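PDB 3G5W: multicopper oxidase type 1 from Nitrosomonas europaea, which binds copper in mononuclear and multinuclear centres and, as a two-domain multicopper oxidase, probably couples substrate oxidation to the reduction of dioxygen. Local coordinates for residues L141-W146 against H200-H205; G116-L121 against I193-H198. All blocks are in the same frame, centred on the assembly; numbering follows the deposited sequence.

Contact 1 of 2, residues L141-W146 against H200-H205; sequences LMLSDW and HAIHTH. With C1O (Cu-O linkage), chain H; C2O (Cu-O-Cu linkage), chain P.
His-200 lies between Leu-143, over one face of its imidazole, and Asp-145, at its far edge. The CB of Leu-143 stands 4.0 Å from the centre of the ring, 22° off the normal, a CH-pi contact displaced toward CD2 and NE2; the two side chains run alongside, pointing opposite ways. The carboxylate of Asp-145 comes from the strand of Leu-143, against the ring's own approach and almost flat with it, the planes 19° apart. Its OD2 accepts a weak, strongly bent hydrogen bond from His-200 NE2 at 3.3 Å, and takes another from the backbone N of His-198. The firmer hold on the imidazole is at ND1, which bonds Asp-252 OD2. Leu-143 CD1 meets Ile-202 CD1 tip to tip at 3.9 Å. Replacing His-200 by alanine is likely to uncover CB of Leu-143 and cost Asp-252 OD2 its imidazole partner, while Asp-145 would lose a weak bond and keep His-198 N. Farther along the segment, His-203 NE2 binds copper CU4 at 1.9 Å, shared with His-59 of the second subunit. His-205 NE2 binds copper CU2 at 2.0 Å, with His-251 of this chain and His-105 of the second subunit. Strands of two different sheets thus pack face to face, as in the cupredoxin beta-sandwich, one leading into a copper-binding His-X-His motif at the subunit interface.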
ATOM      1  N   LEU A 141       3.955  16.261   9.721  1.00 17.55           N
ATOM      2  CA  LEU A 141       4.903  15.775   8.705  1.00 17.74           C
ATOM      3  C   LEU A 141       4.171  15.483   7.397  1.00 17.34           C
ATOM      4  O   LEU A 141       3.431  14.494   7.291  1.00 17.20           O
ATOM      5  CB  LEU A 141       5.652  14.503   9.143  1.00 18.01           C
ATOM      6  CG  LEU A 141       6.178  14.078  10.527  1.00 19.64           C
ATOM      7  CD1 LEU A 141       7.558  13.435  10.366  1.00 21.08           C
ATOM      8  CD2 LEU A 141       6.199  15.137  11.611  1.00 18.58           C
ATOM      9  N   MET A 142       4.397  16.338   6.404  1.00 17.01           N
ATOM     10  CA  MET A 142       3.792  16.168   5.085  1.00 17.35           C
ATOM     11  C   MET A 142       4.791  15.511   4.138  1.00 16.88           C
ATOM     12  O   MET A 142       5.883  16.033   3.923  1.00 16.40           O
ATOM     13  CB  MET A 142       3.308  17.518   4.538  1.00 16.82           C
ATOM     14  CG  MET A 142       2.344  18.240   5.500  1.00 17.35           C
ATOM     15  SD  MET A 142       1.517  19.690   4.812  1.00 18.51           S
ATOM     16  CE  MET A 142       0.290  18.898   3.775  1.00 16.71           C
ATOM     17  N   LEU A 143       4.406  14.364   3.588  1.00 16.77           N
ATOM     18  CA  LEU A 143       5.312  13.529   2.801  1.00 16.93           C
ATOM     19  C   LEU A 143       5.065  13.728   1.316  1.00 17.19           C
ATOM     20  O   LEU A 143       3.927  13.614   0.858  1.00 16.57           O
ATOM     21  CB  LEU A 143       5.109  12.049   3.165  1.00 16.77           C
ATOM     22  CG  LEU A 143       5.080  11.734   4.667  1.00 16.89           C
ATOM     23  CD1 LEU A 143       4.633  10.294   4.923  1.00 17.14           C
ATOM     24  CD2 LEU A 143       6.443  12.018   5.309  1.00 15.79           C
ATOM     25  N   SER A 144       6.135  14.005   0.574  1.00 17.72           N
ATOM     26  CA  SER A 144       6.037  14.309  -0.855  1.00 18.20           C
ATOM     27  C   SER A 144       7.114  13.610  -1.666  1.00 17.94           C
ATOM     28  O   SER A 144       8.206  13.345  -1.158  1.00 17.82           O
ATOM     29  CB  SER A 144       6.152  15.814  -1.094  1.00 18.37           C
ATOM     30  OG  SER A 144       5.016  16.490  -0.603  1.00 20.80           O
ATOM     31  N   ASP A 145       6.791  13.339  -2.932  1.00 17.69           N
ATOM     32  CA  ASP A 145       7.698  12.680  -3.878  1.00 17.94           C
ATOM     33  C   ASP A 145       7.855  13.568  -5.120  1.00 18.07           C
ATOM     34  O   ASP A 145       6.862  14.063  -5.661  1.00 18.07           O
ATOM     35  CB  ASP A 145       7.128  11.310  -4.252  1.00 18.03           C
ATOM     36  CG  ASP A 145       6.579  10.567  -3.040  1.00 18.66           C
ATOM     37  OD1 ASP A 145       7.389  10.123  -2.213  1.00 18.67           O
ATOM     38  OD2 ASP A 145       5.344  10.449  -2.902  1.00 19.93           O
ATOM     39  N   TRP A 146       9.097  13.780  -5.558  1.00 17.68           N
ATOM     40  CA  TRP A 146       9.381  14.781  -6.590  1.00 17.83           C
ATOM     41  C   TRP A 146      10.095  14.171  -7.790  1.00 17.96           C
ATOM     42  O   TRP A 146      10.871  13.232  -7.633  1.00 17.67           O
ATOM     43  CB  TRP A 146      10.237  15.926  -6.027  1.00 17.48           C
ATOM     44  CG  TRP A 146       9.707  16.566  -4.762  1.00 18.02           C
ATOM     45  CD1 TRP A 146       9.735  16.034  -3.496  1.00 17.78           C
ATOM     46  CD2 TRP A 146       9.091  17.859  -4.636  1.00 18.08           C
ATOM     47  NE1 TRP A 146       9.166  16.911  -2.597  1.00 17.36           N
ATOM     48  CE2 TRP A 146       8.760  18.035  -3.268  1.00 18.37           C
ATOM     49  CE3 TRP A 146       8.779  18.880  -5.544  1.00 18.25           C
ATOM     50  CZ2 TRP A 146       8.144  19.197  -2.786  1.00 17.57           C
ATOM     51  CZ3 TRP A 146       8.171  20.041  -5.063  1.00 17.91           C
ATOM     52  CH2 TRP A 146       7.852  20.184  -3.693  1.00 18.46           C
ATOM     53  N   HIS A 200       4.100   5.501   1.572  1.00 16.52           N
ATOM     54  CA  HIS A 200       5.261   5.623   2.441  1.00 16.31           C
ATOM     55  C   HIS A 200       5.063   4.687   3.621  1.00 16.12           C
ATOM     56  O   HIS A 200       3.929   4.457   4.035  1.00 16.40           O
ATOM     57  CB  HIS A 200       5.426   7.069   2.929  1.00 16.21           C
ATOM     58  CG  HIS A 200       5.484   8.066   1.816  1.00 16.64           C
ATOM     59  ND1 HIS A 200       6.635   8.310   1.098  1.00 18.20           N
ATOM     60  CD2 HIS A 200       4.526   8.849   1.270  1.00 16.43           C
ATOM     61  CE1 HIS A 200       6.383   9.208   0.161  1.00 16.84           C
ATOM     62  NE2 HIS A 200       5.110   9.550   0.244  1.00 18.65           N
ATOM     63  N   ALA A 201       6.164   4.156   4.145  1.00 16.25           N
ATOM     64  CA  ALA A 201       6.139   3.246   5.298  1.00 16.20           C
ATOM     65  C   ALA A 201       6.959   3.851   6.444  1.00 16.02           C
ATOM     66  O   ALA A 201       8.169   3.626   6.532  1.00 16.18           O
ATOM     67  CB  ALA A 201       6.691   1.896   4.901  1.00 16.41           C
ATOM     68  N   ILE A 202       6.306   4.632   7.303  1.00 16.04           N
ATOM     69  CA  ILE A 202       7.026   5.427   8.290  1.00 16.25           C
ATOM     70  C   ILE A 202       7.352   4.592   9.520  1.00 16.39           C
ATOM     71  O   ILE A 202       6.457   4.180  10.265  1.00 15.88           O
ATOM     72  CB  ILE A 202       6.292   6.743   8.685  1.00 16.30           C
ATOM     73  CG1 ILE A 202       6.003   7.620   7.454  1.00 16.76           C
ATOM     74  CG2 ILE A 202       7.099   7.527   9.731  1.00 16.89           C
ATOM     75  CD1 ILE A 202       7.234   7.992   6.630  1.00 18.51           C
ATOM     76  N   HIS A 203       8.648   4.374   9.718  1.00 16.14           N
ATOM     77  CA  HIS A 203       9.146   3.543  10.793  1.00 16.75           C
ATOM     78  C   HIS A 203       9.889   4.380  11.846  1.00 17.15           C
ATOM     79  O   HIS A 203      10.743   5.196  11.500  1.00 16.91           O
ATOM     80  CB  HIS A 203      10.045   2.452  10.203  1.00 16.58           C
ATOM     81  CG  HIS A 203      10.756   1.644  11.237  1.00 16.56           C
ATOM     82  ND1 HIS A 203      10.089   0.966  12.234  1.00 16.74           N
ATOM     83  CD2 HIS A 203      12.075   1.431  11.451  1.00 16.67           C
ATOM     84  CE1 HIS A 203      10.967   0.364  13.017  1.00 16.97           C
ATOM     85  NE2 HIS A 203      12.178   0.629  12.563  1.00 16.15           N
ATOM     86  N   THR A 204       9.535   4.189  13.123  1.00 17.21           N
ATOM     87  CA  THR A 204      10.194   4.887  14.236  1.00 17.54           C
ATOM     88  C   THR A 204      10.942   3.906  15.154  1.00 17.35           C
ATOM     89  O   THR A 204      10.350   2.962  15.682  1.00 17.46           O
ATOM     90  CB  THR A 204       9.176   5.726  15.069  1.00 17.76           C
ATOM     91  OG1 THR A 204       8.439   6.601  14.201  1.00 18.86           O
ATOM     92  CG2 THR A 204       9.893   6.575  16.145  1.00 17.92           C
ATOM     93  N   HIS A 205      12.241   4.137  15.330  1.00 16.90           N
ATOM     94  CA  HIS A 205      13.082   3.312  16.210  1.00 16.80           C
ATOM     95  C   HIS A 205      12.812   3.591  17.686  1.00 16.75           C
ATOM     96  O   HIS A 205      12.468   4.713  18.053  1.00 16.76           O
ATOM     97  CB  HIS A 205      14.556   3.606  15.956  1.00 16.18           C
ATOM     98  CG  HIS A 205      15.065   3.143  14.626  1.00 16.61           C
ATOM     99  ND1 HIS A 205      16.356   2.699  14.449  1.00 16.52           N
ATOM    100  CD2 HIS A 205      14.468   3.058  13.412  1.00 16.72           C
ATOM    101  CE1 HIS A 205      16.536   2.364  13.181  1.00 17.75           C
ATOM    102  NE2 HIS A 205      15.402   2.567  12.532  1.00 17.47           N
TER
HETATM  103 CU4  C1O H   2      13.817  -0.271  13.042  1.00 22.97          CU
HETATM  104  O3  C1O H   2      13.006  -0.783  15.690  1.00 14.19           O
HETATM  105 CU2  C2O P 362      15.607   2.363  10.536  1.00 22.05          CU
HETATM  106 CU3  C2O P 362      13.886  -2.244   9.521  1.00 20.23          CU
HETATM  107  O1  C2O P 362      14.924   0.207   9.879  1.00 23.41           O

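Contact 2 of 2, residues G116-L121 against I193-H198; sequences GMWGPL and IGAGDH
Trp-118 and Ala-195 make the aromatic part of this contact: the methyl CB of Ala-195 lies over one face of the indole, 4.3 Å from CD2 and displaced toward the rim. Against the opposite face rests the backbone of Gly-116, its C atom 3.7 Å above the plane, so the ring is sandwiched between its own chain and the other segment. A chi1 of 38° swings the indole back over Gly-116, and NE1 gives a weak hydrogen bond to the carbonyl of Val-112. The aliphatic part is Pro-120 CB against Ile-193 CD1, also at 4.3 Å; an extended Ile-193 side chain, chi2 171°, carries that methyl outward to the proline. Strand 118-124 belongs to the first cupredoxin domain and strand 187-194 to the second, making this a seam between the two domains of the oxidase. No hydrogen bond links the two segments. Polar links run within each segment instead: Met-117 and Gly-194 each centre an inverse gamma turn, closed by weak bonds from Trp-118 N to Gly-116 O and from Ala-195 N to Ile-193 O. Met-117, just before the tryptophan, is a ligand of the mononuclear copper together with His-56, Cys-104 and His-111.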
ATOM      1  N   GLY A 116       4.232  21.905  -5.028  1.00 18.64           N
ATOM      2  CA  GLY A 116       4.106  22.288  -3.619  1.00 18.20           C
ATOM      3  C   GLY A 116       2.801  22.958  -3.208  1.00 18.32           C
ATOM      4  O   GLY A 116       2.788  23.751  -2.266  1.00 18.30           O
ATOM      5  N   MET A 117       1.703  22.628  -3.895  1.00 17.85           N
ATOM      6  CA  MET A 117       0.412  23.276  -3.654  1.00 17.85           C
ATOM      7  C   MET A 117      -0.379  22.534  -2.581  1.00 17.24           C
ATOM      8  O   MET A 117      -1.400  21.924  -2.869  1.00 16.96           O
ATOM      9  CB  MET A 117      -0.411  23.385  -4.951  1.00 17.84           C
ATOM     10  CG  MET A 117       0.310  24.100  -6.089  1.00 18.03           C
ATOM     11  SD  MET A 117      -0.842  24.768  -7.300  1.00 19.46           S
ATOM     12  CE  MET A 117      -1.521  26.172  -6.403  1.00 18.67           C
ATOM     13  N   TRP A 118       0.119  22.585  -1.349  1.00 16.91           N
ATOM     14  CA  TRP A 118      -0.478  21.862  -0.223  1.00 16.70           C
ATOM     15  C   TRP A 118      -0.012  22.405   1.124  1.00 16.10           C
ATOM     16  O   TRP A 118       1.106  22.912   1.267  1.00 16.26           O
ATOM     17  CB  TRP A 118      -0.221  20.340  -0.325  1.00 17.05           C
ATOM     18  CG  TRP A 118       1.154  19.976  -0.853  1.00 17.29           C
ATOM     19  CD1 TRP A 118       1.475  19.622  -2.139  1.00 17.27           C
ATOM     20  CD2 TRP A 118       2.382  19.954  -0.113  1.00 17.90           C
ATOM     21  NE1 TRP A 118       2.822  19.388  -2.241  1.00 18.46           N
ATOM     22  CE2 TRP A 118       3.405  19.585  -1.017  1.00 18.58           C
ATOM     23  CE3 TRP A 118       2.718  20.210   1.223  1.00 17.82           C
ATOM     24  CZ2 TRP A 118       4.744  19.459  -0.624  1.00 18.65           C
ATOM     25  CZ3 TRP A 118       4.050  20.092   1.612  1.00 18.31           C
ATOM     26  CH2 TRP A 118       5.045  19.714   0.688  1.00 18.12           C
ATOM     27  N   GLY A 119      -0.890  22.297   2.111  1.00 16.24           N
ATOM     28  CA  GLY A 119      -0.591  22.718   3.475  1.00 15.73           C
ATOM     29  C   GLY A 119      -1.545  22.030   4.423  1.00 15.69           C
ATOM     30  O   GLY A 119      -2.488  21.369   3.973  1.00 15.76           O
ATOM     31  N   PRO A 120      -1.300  22.164   5.736  1.00 15.78           N
ATOM     32  CA  PRO A 120      -2.109  21.474   6.739  1.00 16.28           C
ATOM     33  C   PRO A 120      -3.310  22.273   7.259  1.00 16.55           C
ATOM     34  O   PRO A 120      -3.231  23.493   7.445  1.00 17.23           O
ATOM     35  CB  PRO A 120      -1.102  21.209   7.858  1.00 16.28           C
ATOM     36  CG  PRO A 120      -0.145  22.383   7.786  1.00 15.78           C
ATOM     37  CD  PRO A 120      -0.188  22.919   6.354  1.00 15.68           C
ATOM     38  N   LEU A 121      -4.416  21.576   7.491  1.00 16.80           N
ATOM     39  CA  LEU A 121      -5.594  22.188   8.077  1.00 16.83           C
ATOM     40  C   LEU A 121      -5.910  21.414   9.348  1.00 17.33           C
ATOM     41  O   LEU A 121      -6.426  20.289   9.292  1.00 17.21           O
ATOM     42  CB  LEU A 121      -6.760  22.153   7.084  1.00 17.01           C
ATOM     43  CG  LEU A 121      -8.197  22.468   7.515  1.00 16.39           C
ATOM     44  CD1 LEU A 121      -8.299  23.858   8.120  1.00 16.25           C
ATOM     45  CD2 LEU A 121      -9.135  22.325   6.320  1.00 16.66           C
ATOM     46  N   ILE A 193       0.825  13.155   6.839  1.00 16.10           N
ATOM     47  CA  ILE A 193      -0.053  13.469   5.715  1.00 16.16           C
ATOM     48  C   ILE A 193       0.585  12.972   4.421  1.00 16.73           C
ATOM     49  O   ILE A 193       1.717  13.329   4.105  1.00 16.54           O
ATOM     50  CB  ILE A 193      -0.393  14.991   5.636  1.00 16.03           C
ATOM     51  CG1 ILE A 193      -0.937  15.493   6.993  1.00 15.74           C
ATOM     52  CG2 ILE A 193      -1.407  15.252   4.506  1.00 14.82           C
ATOM     53  CD1 ILE A 193      -1.110  17.015   7.111  1.00 16.87           C
ATOM     54  N   GLY A 194      -0.138  12.111   3.707  1.00 17.26           N
ATOM     55  CA  GLY A 194       0.332  11.557   2.441  1.00 17.66           C
ATOM     56  C   GLY A 194       0.046  12.520   1.303  1.00 18.12           C
ATOM     57  O   GLY A 194      -0.935  12.370   0.576  1.00 17.98           O
ATOM     58  N   ALA A 195       0.906  13.521   1.164  1.00 18.60           N
ATOM     59  CA  ALA A 195       0.732  14.556   0.150  1.00 19.62           C
ATOM     60  C   ALA A 195       1.250  14.105  -1.213  1.00 20.49           C
ATOM     61  O   ALA A 195       0.945  14.728  -2.239  1.00 21.82           O
ATOM     62  CB  ALA A 195       1.416  15.852   0.595  1.00 19.08           C
ATOM     63  N   GLY A 196       1.997  13.001  -1.224  1.00 20.89           N
ATOM     64  CA  GLY A 196       2.694  12.539  -2.418  1.00 21.42           C
ATOM     65  C   GLY A 196       1.972  11.506  -3.253  1.00 21.80           C
ATOM     66  O   GLY A 196       0.822  11.150  -2.977  1.00 22.26           O
ATOM     67  N   ASP A 197       2.672  11.019  -4.274  1.00 21.77           N
ATOM     68  CA  ASP A 197       2.128  10.063  -5.238  1.00 21.78           C
ATOM     69  C   ASP A 197       2.350   8.615  -4.809  1.00 21.00           C
ATOM     70  O   ASP A 197       1.675   7.705  -5.299  1.00 20.56           O
ATOM     71  CB  ASP A 197       2.779  10.304  -6.614  1.00 22.51           C
ATOM     72  CG  ASP A 197       2.058   9.589  -7.729  1.00 24.82           C
ATOM     73  OD1 ASP A 197       0.989  10.071  -8.149  1.00 28.13           O
ATOM     74  OD2 ASP A 197       2.558   8.535  -8.183  1.00 29.38           O
ATOM     75  N   HIS A 198       3.304   8.412  -3.900  1.00 20.21           N
ATOM     76  CA  HIS A 198       3.728   7.085  -3.471  1.00 19.69           C
ATOM     77  C   HIS A 198       3.182   6.745  -2.087  1.00 19.06           C
ATOM     78  O   HIS A 198       2.868   7.637  -1.287  1.00 18.36           O
ATOM     79  CB  HIS A 198       5.257   7.002  -3.397  1.00 20.12           C
ATOM     80  CG  HIS A 198       5.947   7.045  -4.726  1.00 21.93           C
ATOM     81  ND1 HIS A 198       7.272   6.694  -4.881  1.00 24.67           N
ATOM     82  CD2 HIS A 198       5.507   7.396  -5.957  1.00 23.68           C
ATOM     83  CE1 HIS A 198       7.617   6.828  -6.150  1.00 24.55           C
ATOM     84  NE2 HIS A 198       6.564   7.251  -6.824  1.00 23.31           N
TER

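Overall arrangement
The contacts, with centres 11 Å apart, join through neighbouring strands 137-146 and 187-194 of one sheet: Leu-143 N lies 2.9 Å from Ile-193 O, and Leu-141 O 3.0 Å from Ile-193 N, both probable hydrogen bonds. Contact 1 faces inward across the second domain, whereas contact 2 faces the first; Met-142 and Ser-144, on either side of Leu-143 in sequence, pack on Trp-118 of contact 2. Both contacts run into copper sites, contact 2 at the mononuclear copper and contact 1 at coppers shared with the second subunit. The side chain of Trp-118 is about 10 Å from the mononuclear copper ion, and that of Ile-193 about 8 Å from a bound Cu-O-Cu group.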